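Local coordinates for protein TlmII (Streptoalloteichus hindustanus, PDB 4HVM) that takes part in tallysomycin biosynthesis as a condensation-domain protein of the nonribosomal peptide synthetase type and may bind phosphopantetheine, at residues A[213-227]-A[424-436]. Sequence-based numbering, arbitrary orientation.
Sequences GPPETSRLRVPGSRW and LGEDMVIVLDQRR
Glu216 to Val222 pair with Met428 to Gln434 as neighbouring antiparallel strands at one edge of the six-stranded mixed sheet in this condensation-domain protein, 216-223 being its outermost strand within the chain. Backbone bonds run both ways at four hydrogen-bonded pairs, Glu216–Gln434, Ser218–Leu432, Leu220–Ile430 and Val222–Met428. In between, on the Thr217, Arg219 and Arg221 face, Thr217 OG1 gives its proton to Asp433 OD1 at 2.7 Å, the two side chains lying alongside each other, and Thr217 CG2 meets Val431 CG1 at 3.8 Å. Arg221 CG leans on Val429 CG2 (3.9 Å), while its NE forms a long salt bridge of 3.8 Å with Asp427 OD2, which lies well out of the guanidinium plane: charges attract, but no N-H is aimed at the oxygen. Asp427 OD1 and Glu426 O each receive a weak bond from Gly224 N where the helix begins. On the other face, Trp227 crosses Met428, a selenomethionine, at about a right angle: CG of Met428 lies over the five-membered ring, 3.8 Å from its centroid (CH-pi), with SE farther above it in a Met-aromatic contact, and bends at chi2 (-67°) and chi3 (-91°) bring CE to Trp227 NE1 at 3.4 Å. Leu220 and Val222 rest on helix 445-459, Trp227 and Ile430 on Met245 of helix 241-255, and strand 417-424 continues the sheet beyond 427-434.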
ATOM      1  N   GLY A 213      11.649  10.384  18.433  1.00 47.33           N
ATOM      2  CA  GLY A 213      12.610   9.297  18.363  1.00 55.47           C
ATOM      3  C   GLY A 213      12.724   8.686  16.977  1.00 61.58           C
ATOM      4  O   GLY A 213      11.879   8.941  16.118  1.00 69.71           O
ATOM      5  N   PRO A 214      13.772   7.875  16.751  1.00 57.63           N
ATOM      6  CA  PRO A 214      14.001   7.200  15.466  1.00 46.72           C
ATOM      7  C   PRO A 214      13.066   6.014  15.271  1.00 44.81           C
ATOM      8  O   PRO A 214      12.655   5.394  16.253  1.00 48.74           O
ATOM      9  CB  PRO A 214      15.444   6.710  15.585  1.00 47.53           C
ATOM     10  CG  PRO A 214      15.642   6.498  17.041  1.00 56.87           C
ATOM     11  CD  PRO A 214      14.821   7.555  17.736  1.00 63.52           C
ATOM     12  N   PRO A 215      12.740   5.692  14.010  1.00 38.94           N
ATOM     13  CA  PRO A 215      11.813   4.596  13.712  1.00 36.79           C
ATOM     14  C   PRO A 215      12.408   3.222  14.013  1.00 36.61           C
ATOM     15  O   PRO A 215      13.506   2.909  13.556  1.00 38.73           O
ATOM     16  CB  PRO A 215      11.561   4.753  12.210  1.00 31.70           C
ATOM     17  CG  PRO A 215      12.774   5.443  11.693  1.00 29.68           C
ATOM     18  CD  PRO A 215      13.216   6.366  12.788  1.00 32.74           C
ATOM     19  N   GLU A 216      11.678   2.416  14.777  1.00 37.23           N
ATOM     20  CA  GLU A 216      12.119   1.070  15.117  1.00 41.29           C
ATOM     21  C   GLU A 216      11.056   0.039  14.747  1.00 41.16           C
ATOM     22  O   GLU A 216       9.860   0.292  14.887  1.00 41.47           O
ATOM     23  CB  GLU A 216      12.468   0.986  16.604  1.00 52.90           C
ATOM     24  CG  GLU A 216      11.403   1.552  17.534  1.00 66.46           C
ATOM     25  CD  GLU A 216      11.889   1.658  18.968  1.00 77.08           C
ATOM     26  OE1 GLU A 216      12.951   1.076  19.278  1.00 75.92           O
ATOM     27  OE2 GLU A 216      11.215   2.324  19.784  1.00 80.85           O
ATOM     28  N   THR A 217      11.497  -1.125  14.279  1.00 37.06           N
ATOM     29  CA  THR A 217      10.590  -2.141  13.752  1.00 29.83           C
ATOM     30  C   THR A 217      10.407  -3.343  14.680  1.00 27.18           C
ATOM     31  O   THR A 217      11.374  -3.899  15.199  1.00 30.61           O
ATOM     32  CB  THR A 217      11.074  -2.629  12.374  1.00 30.37           C
ATOM     33  OG1 THR A 217      11.015  -1.543  11.441  1.00 32.35           O
ATOM     34  CG2 THR A 217      10.216  -3.775  11.863  1.00 29.35           C
ATOM     35  N   SER A 218       9.151  -3.733  14.878  1.00 23.22           N
ATOM     36  CA  SER A 218       8.816  -4.917  15.653  1.00 20.38           C
ATOM     37  C   SER A 218       7.868  -5.792  14.843  1.00 20.75           C
ATOM     38  O   SER A 218       7.064  -5.279  14.065  1.00 26.55           O
ATOM     39  CB  SER A 218       8.157  -4.521  16.972  1.00 21.87           C
ATOM     40  OG  SER A 218       8.940  -3.572  17.669  1.00 32.10           O
ATOM     41  N   ARG A 219       7.959  -7.106  15.024  1.00 19.46           N
ATOM     42  CA  ARG A 219       7.131  -8.034  14.257  1.00 18.67           C
ATOM     43  C   ARG A 219       6.403  -9.047  15.135  1.00 18.02           C
ATOM     44  O   ARG A 219       6.951  -9.544  16.121  1.00 19.50           O
ATOM     45  CB  ARG A 219       7.972  -8.763  13.207  1.00 17.21           C
ATOM     46  CG  ARG A 219       8.523  -7.852  12.130  1.00 22.48           C
ATOM     47  CD  ARG A 219       9.367  -8.615  11.125  1.00 21.43           C
ATOM     48  NE  ARG A 219      10.004  -7.713  10.169  1.00 23.86           N
ATOM     49  CZ  ARG A 219      11.151  -7.084  10.393  1.00 25.33           C
ATOM     50  NH1 ARG A 219      11.790  -7.258  11.543  1.00 22.67           N
ATOM     51  NH2 ARG A 219      11.660  -6.278   9.470  1.00 32.13           N
ATOM     52  N   LEU A 220       5.160  -9.336  14.765  1.00 17.38           N
ATOM     53  CA  LEU A 220       4.360 -10.353  15.428  1.00 17.92           C
ATOM     54  C   LEU A 220       3.816 -11.334  14.399  1.00 17.34           C
ATOM     55  O   LEU A 220       2.990 -10.971  13.563  1.00 36.65           O
ATOM     56  CB  LEU A 220       3.197  -9.707  16.183  1.00 21.51           C
ATOM     57  CG  LEU A 220       2.173 -10.676  16.790  1.00 18.48           C
ATOM     58  CD1 LEU A 220       2.805 -11.508  17.897  1.00 19.93           C
ATOM     59  CD2 LEU A 220       0.961  -9.922  17.300  1.00 18.34           C
ATOM     60  N   ARG A 221       4.283 -12.576  14.455  1.00 18.42           N
ATOM     61  CA  ARG A 221       3.824 -13.593  13.519  1.00 17.71           C
ATOM     62  C   ARG A 221       2.519 -14.202  14.002  1.00 20.89           C
ATOM     63  O   ARG A 221       2.461 -14.775  15.088  1.00 28.91           O
ATOM     64  CB  ARG A 221       4.871 -14.692  13.348  1.00 18.43           C
ATOM     65  CG  ARG A 221       4.623 -15.590  12.144  1.00 18.12           C
ATOM     66  CD  ARG A 221       5.545 -16.792  12.159  1.00 29.15           C
ATOM     67  NE  ARG A 221       5.213 -17.701  13.249  1.00 38.76           N
ATOM     68  CZ  ARG A 221       6.096 -18.454  13.895  1.00 45.73           C
ATOM     69  NH1 ARG A 221       7.382 -18.408  13.570  1.00 36.08           N
ATOM     70  NH2 ARG A 221       5.690 -19.250  14.873  1.00 52.48           N
ATOM     71  N   VAL A 222       1.478 -14.076  13.189  1.00 20.03           N
ATOM     72  CA  VAL A 222       0.165 -14.609  13.525  1.00 17.45           C
ATOM     73  C   VAL A 222      -0.142 -15.820  12.657  1.00 20.01           C
ATOM     74  O   VAL A 222       0.006 -15.761  11.437  1.00 19.94           O
ATOM     75  CB  VAL A 222      -0.934 -13.547  13.325  1.00 20.35           C
ATOM     76  CG1 VAL A 222      -2.311 -14.176  13.394  1.00 22.80           C
ATOM     77  CG2 VAL A 222      -0.795 -12.439  14.357  1.00 19.23           C
ATOM     78  N   PRO A 223      -0.550 -16.931  13.288  1.00 20.91           N
ATOM     79  CA  PRO A 223      -0.960 -18.121  12.538  1.00 18.97           C
ATOM     80  C   PRO A 223      -2.088 -17.771  11.578  1.00 18.08           C
ATOM     81  O   PRO A 223      -3.010 -17.056  11.969  1.00 18.86           O
ATOM     82  CB  PRO A 223      -1.474 -19.058  13.632  1.00 20.30           C
ATOM     83  CG  PRO A 223      -0.753 -18.630  14.864  1.00 20.88           C
ATOM     84  CD  PRO A 223      -0.625 -17.140  14.745  1.00 20.41           C
ATOM     85  N   GLY A 224      -2.002 -18.262  10.345  1.00 26.56           N
ATOM     86  CA  GLY A 224      -2.975 -17.953   9.313  1.00 19.66           C
ATOM     87  C   GLY A 224      -4.413 -18.185   9.728  1.00 24.77           C
ATOM     88  O   GLY A 224      -5.308 -17.427   9.358  1.00 25.27           O
ATOM     89  N   SER A 225      -4.632 -19.235  10.510  1.00 27.80           N
ATOM     90  CA  SER A 225      -5.965 -19.567  10.989  1.00 32.65           C
ATOM     91  C   SER A 225      -6.518 -18.469  11.897  1.00 23.44           C
ATOM     92  O   SER A 225      -7.704 -18.139  11.839  1.00 19.21           O
ATOM     93  CB  SER A 225      -5.930 -20.902  11.729  1.00 36.76           C
ATOM     94  OG  SER A 225      -7.222 -21.283  12.157  1.00 43.46           O
ATOM     95  N   ARG A 226      -5.649 -17.907  12.732  1.00 21.39           N
ATOM     96  CA  ARG A 226      -6.028 -16.830  13.640  1.00 18.34           C
ATOM     97  C   ARG A 226      -6.434 -15.588  12.857  1.00 22.87           C
ATOM     98  O   ARG A 226      -7.414 -14.920  13.186  1.00 20.34           O
ATOM     99  CB  ARG A 226      -4.867 -16.493  14.578  1.00 22.88           C
ATOM    100  CG  ARG A 226      -5.130 -15.307  15.486  1.00 18.26           C
ATOM    101  CD  ARG A 226      -6.166 -15.643  16.544  1.00 30.40           C
ATOM    102  NE  ARG A 226      -5.847 -16.889  17.235  1.00 34.14           N
ATOM    103  CZ  ARG A 226      -4.941 -16.998  18.203  1.00 45.41           C
ATOM    104  NH1 ARG A 226      -4.251 -15.934  18.601  1.00 43.53           N
ATOM    105  NH2 ARG A 226      -4.719 -18.176  18.774  1.00 50.11           N
ATOM    106  N   TRP A 227      -5.674 -15.288  11.810  1.00 21.56           N
ATOM    107  CA  TRP A 227      -5.950 -14.118  10.988  1.00 24.55           C
ATOM    108  C   TRP A 227      -7.269 -14.243  10.226  1.00 29.43           C
ATOM    109  O   TRP A 227      -8.003 -13.266  10.085  1.00 26.62           O
ATOM    110  CB  TRP A 227      -4.800 -13.865  10.014  1.00 26.18           C
ATOM    111  CG  TRP A 227      -4.963 -12.611   9.198  1.00 19.13           C
ATOM    112  CD1 TRP A 227      -5.341 -12.523   7.890  1.00 30.21           C
ATOM    113  CD2 TRP A 227      -4.756 -11.265   9.647  1.00 22.58           C
ATOM    114  NE1 TRP A 227      -5.378 -11.206   7.495  1.00 19.95           N
ATOM    115  CE2 TRP A 227      -5.023 -10.415   8.555  1.00 19.51           C
ATOM    116  CE3 TRP A 227      -4.366 -10.699  10.864  1.00 21.16           C
ATOM    117  CZ2 TRP A 227      -4.914  -9.029   8.646  1.00 22.63           C
ATOM    118  CZ3 TRP A 227      -4.260  -9.324  10.952  1.00 19.98           C
ATOM    119  CH2 TRP A 227      -4.532  -8.505   9.850  1.00 23.29           C
ATOM    120  N   LEU A 424       3.675 -14.767   5.181  1.00 19.38           N
ATOM    121  CA  LEU A 424       4.935 -15.475   5.375  1.00 26.63           C
ATOM    122  C   LEU A 424       4.630 -16.946   5.609  1.00 30.95           C
ATOM    123  O   LEU A 424       4.290 -17.345   6.723  1.00 34.17           O
ATOM    124  CB  LEU A 424       5.701 -14.912   6.567  1.00 19.88           C
ATOM    125  CG  LEU A 424       7.163 -15.339   6.656  1.00 21.76           C
ATOM    126  CD1 LEU A 424       8.016 -14.561   5.663  1.00 22.69           C
ATOM    127  CD2 LEU A 424       7.668 -15.164   8.068  1.00 27.71           C
ATOM    128  N   GLY A 425       4.751 -17.753   4.561  1.00 30.92           N
ATOM    129  CA  GLY A 425       4.286 -19.126   4.618  1.00 35.79           C
ATOM    130  C   GLY A 425       2.772 -19.132   4.704  1.00 36.18           C
ATOM    131  O   GLY A 425       2.105 -18.380   3.995  1.00 41.41           O
ATOM    132  N   GLU A 426       2.225 -19.971   5.576  1.00 30.18           N
ATOM    133  CA  GLU A 426       0.787 -19.986   5.798  1.00 39.87           C
ATOM    134  C   GLU A 426       0.443 -19.109   6.993  1.00 41.96           C
ATOM    135  O   GLU A 426      -0.578 -19.310   7.646  1.00 50.70           O
ATOM    136  CB  GLU A 426       0.283 -21.411   6.035  1.00 52.21           C
ATOM    137  CG  GLU A 426       0.397 -22.332   4.830  1.00 67.07           C
ATOM    138  CD  GLU A 426       1.728 -23.058   4.769  1.00 83.22           C
ATOM    139  OE1 GLU A 426       1.881 -24.085   5.467  1.00 85.03           O
ATOM    140  OE2 GLU A 426       2.618 -22.606   4.019  1.00 89.32           O
ATOM    141  N   ASP A 427       1.306 -18.138   7.280  1.00 30.54           N
ATOM    142  CA  ASP A 427       1.092 -17.227   8.399  1.00 27.57           C
ATOM    143  C   ASP A 427       1.036 -15.776   7.932  1.00 18.71           C
ATOM    144  O   ASP A 427       1.453 -15.457   6.821  1.00 26.13           O
ATOM    145  CB  ASP A 427       2.206 -17.384   9.436  1.00 30.90           C
ATOM    146  CG  ASP A 427       2.273 -18.784  10.011  1.00 47.80           C
ATOM    147  OD1 ASP A 427       1.208 -19.426  10.138  1.00 54.61           O
ATOM    148  OD2 ASP A 427       3.391 -19.242  10.337  1.00 52.63           O
HETATM  149  N   MSE A 428       0.514 -14.904   8.787  1.00 17.74           N
HETATM  150  CA  MSE A 428       0.525 -13.471   8.535  1.00 27.15           C
HETATM  151  C   MSE A 428       1.466 -12.813   9.533  1.00 26.66           C
HETATM  152  O   MSE A 428       1.469 -13.163  10.715  1.00 28.30           O
HETATM  153  CB  MSE A 428      -0.882 -12.891   8.685  1.00 25.64           C
HETATM  154  CG  MSE A 428      -1.874 -13.407   7.661  1.00 29.73           C
HETATM  155 SE   MSE A 428      -1.419 -12.805   5.862  0.65 40.86          SE
HETATM  156  CE  MSE A 428      -2.433 -11.140   5.788  1.00 39.69           C
ATOM    157  N   VAL A 429       2.273 -11.871   9.060  1.00 18.99           N
ATOM    158  CA  VAL A 429       3.196 -11.166   9.936  1.00 15.26           C
ATOM    159  C   VAL A 429       2.840  -9.690  10.029  1.00 24.56           C
ATOM    160  O   VAL A 429       2.777  -8.993   9.018  1.00 27.86           O
ATOM    161  CB  VAL A 429       4.653 -11.317   9.466  1.00 17.53           C
ATOM    162  CG1 VAL A 429       5.587 -10.481  10.330  1.00 15.15           C
ATOM    163  CG2 VAL A 429       5.061 -12.772   9.500  1.00 16.28           C
ATOM    164  N   ILE A 430       2.597  -9.225  11.249  1.00 19.96           N
ATOM    165  CA  ILE A 430       2.313  -7.818  11.492  1.00 21.44           C
ATOM    166  C   ILE A 430       3.605  -7.029  11.699  1.00 24.46           C
ATOM    167  O   ILE A 430       4.322  -7.241  12.675  1.00 31.36           O
ATOM    168  CB  ILE A 430       1.404  -7.640  12.720  1.00 14.10           C
ATOM    169  CG1 ILE A 430       0.073  -8.359  12.501  1.00 14.27           C
ATOM    170  CG2 ILE A 430       1.173  -6.171  12.997  1.00 14.08           C
ATOM    171  CD1 ILE A 430      -0.870  -8.278  13.686  1.00 14.36           C
ATOM    172  N   VAL A 431       3.907  -6.126  10.772  1.00 19.49           N
ATOM    173  CA  VAL A 431       5.119  -5.321  10.873  1.00 16.09           C
ATOM    174  C   VAL A 431       4.808  -3.935  11.434  1.00 18.79           C
ATOM    175  O   VAL A 431       4.047  -3.171  10.841  1.00 23.48           O
ATOM    176  CB  VAL A 431       5.824  -5.178   9.515  1.00 14.38           C
ATOM    177  CG1 VAL A 431       7.124  -4.418   9.681  1.00 14.57           C
ATOM    178  CG2 VAL A 431       6.082  -6.543   8.902  1.00 14.55           C
ATOM    179  N   LEU A 432       5.404  -3.617  12.579  1.00 17.90           N
ATOM    180  CA  LEU A 432       5.112  -2.368  13.279  1.00 14.86           C
ATOM    181  C   LEU A 432       6.283  -1.402  13.222  1.00 23.65           C
ATOM    182  O   LEU A 432       7.407  -1.758  13.573  1.00 30.06           O
ATOM    183  CB  LEU A 432       4.753  -2.643  14.740  1.00 15.09           C
ATOM    184  CG  LEU A 432       4.603  -1.427  15.652  1.00 26.40           C
ATOM    185  CD1 LEU A 432       3.373  -0.619  15.276  1.00 32.27           C
ATOM    186  CD2 LEU A 432       4.545  -1.854  17.112  1.00 29.01           C
ATOM    187  N   ASP A 433       6.012  -0.175  12.788  1.00 24.27           N
ATOM    188  CA  ASP A 433       7.022   0.877  12.750  1.00 31.15           C
ATOM    189  C   ASP A 433       6.623   1.999  13.703  1.00 22.90           C
ATOM    190  O   ASP A 433       5.638   2.695  13.472  1.00 27.58           O
ATOM    191  CB  ASP A 433       7.178   1.418  11.327  1.00 44.04           C
ATOM    192  CG  ASP A 433       7.706   0.373  10.360  1.00 56.63           C
ATOM    193  OD1 ASP A 433       8.656  -0.353  10.724  1.00 59.29           O
ATOM    194  OD2 ASP A 433       7.162   0.267   9.242  1.00 61.53           O
ATOM    195  N   GLN A 434       7.384   2.173  14.779  1.00 22.45           N
ATOM    196  CA  GLN A 434       7.029   3.153  15.803  1.00 23.75           C
ATOM    197  C   GLN A 434       8.064   4.251  15.996  1.00 30.15           C
ATOM    198  O   GLN A 434       9.232   4.092  15.651  1.00 40.81           O
ATOM    199  CB  GLN A 434       6.766   2.462  17.143  1.00 29.57           C
ATOM    200  CG  GLN A 434       5.410   1.799  17.230  1.00 37.59           C
ATOM    201  CD  GLN A 434       4.769   1.966  18.595  1.00 47.77           C
ATOM    202  OE1 GLN A 434       3.822   2.734  18.759  1.00 43.05           O
ATOM    203  NE2 GLN A 434       5.282   1.239  19.582  1.00 53.47           N
ATOM    204  N   ARG A 435       7.607   5.371  16.544  1.00 33.83           N
ATOM    205  CA  ARG A 435       8.483   6.448  16.984  1.00 41.36           C
ATOM    206  C   ARG A 435       7.992   6.913  18.350  1.00 56.44           C
ATOM    207  O   ARG A 435       7.011   7.652  18.444  1.00 61.06           O
ATOM    208  CB  ARG A 435       8.461   7.609  15.988  1.00 37.18           C
ATOM    209  CG  ARG A 435       8.799   7.211  14.562  1.00 35.37           C
ATOM    210  CD  ARG A 435       9.089   8.421  13.693  1.00 42.71           C
ATOM    211  NE  ARG A 435       9.320   8.035  12.303  1.00 52.00           N
ATOM    212  CZ  ARG A 435      10.173   8.644  11.486  1.00 57.18           C
ATOM    213  NH1 ARG A 435      10.891   9.673  11.915  1.00 57.65           N
ATOM    214  NH2 ARG A 435      10.311   8.217  10.237  1.00 54.22           N
ATOM    215  N   ARG A 436       8.665   6.461  19.406  1.00 67.70           N
ATOM    216  CA  ARG A 436       8.217   6.707  20.776  1.00 81.30           C
ATOM    217  C   ARG A 436       8.220   8.193  21.124  1.00 81.94           C
ATOM    218  O   ARG A 436       9.138   8.924  20.750  1.00 80.09           O
ATOM    219  CB  ARG A 436       9.094   5.942  21.772  1.00 93.21           C
ATOM    220  CG  ARG A 436       8.408   5.616  23.093  1.00102.73           C
ATOM    221  CD  ARG A 436       7.608   4.322  22.997  1.00104.21           C
ATOM    222  NE  ARG A 436       8.475   3.158  22.838  1.00104.14           N
ATOM    223  CZ  ARG A 436       8.042   1.902  22.776  1.00 99.70           C
ATOM    224  NH1 ARG A 436       6.744   1.642  22.859  1.00 95.84           N
ATOM    225  NH2 ARG A 436       8.908   0.908  22.633  1.00 97.03           N
TER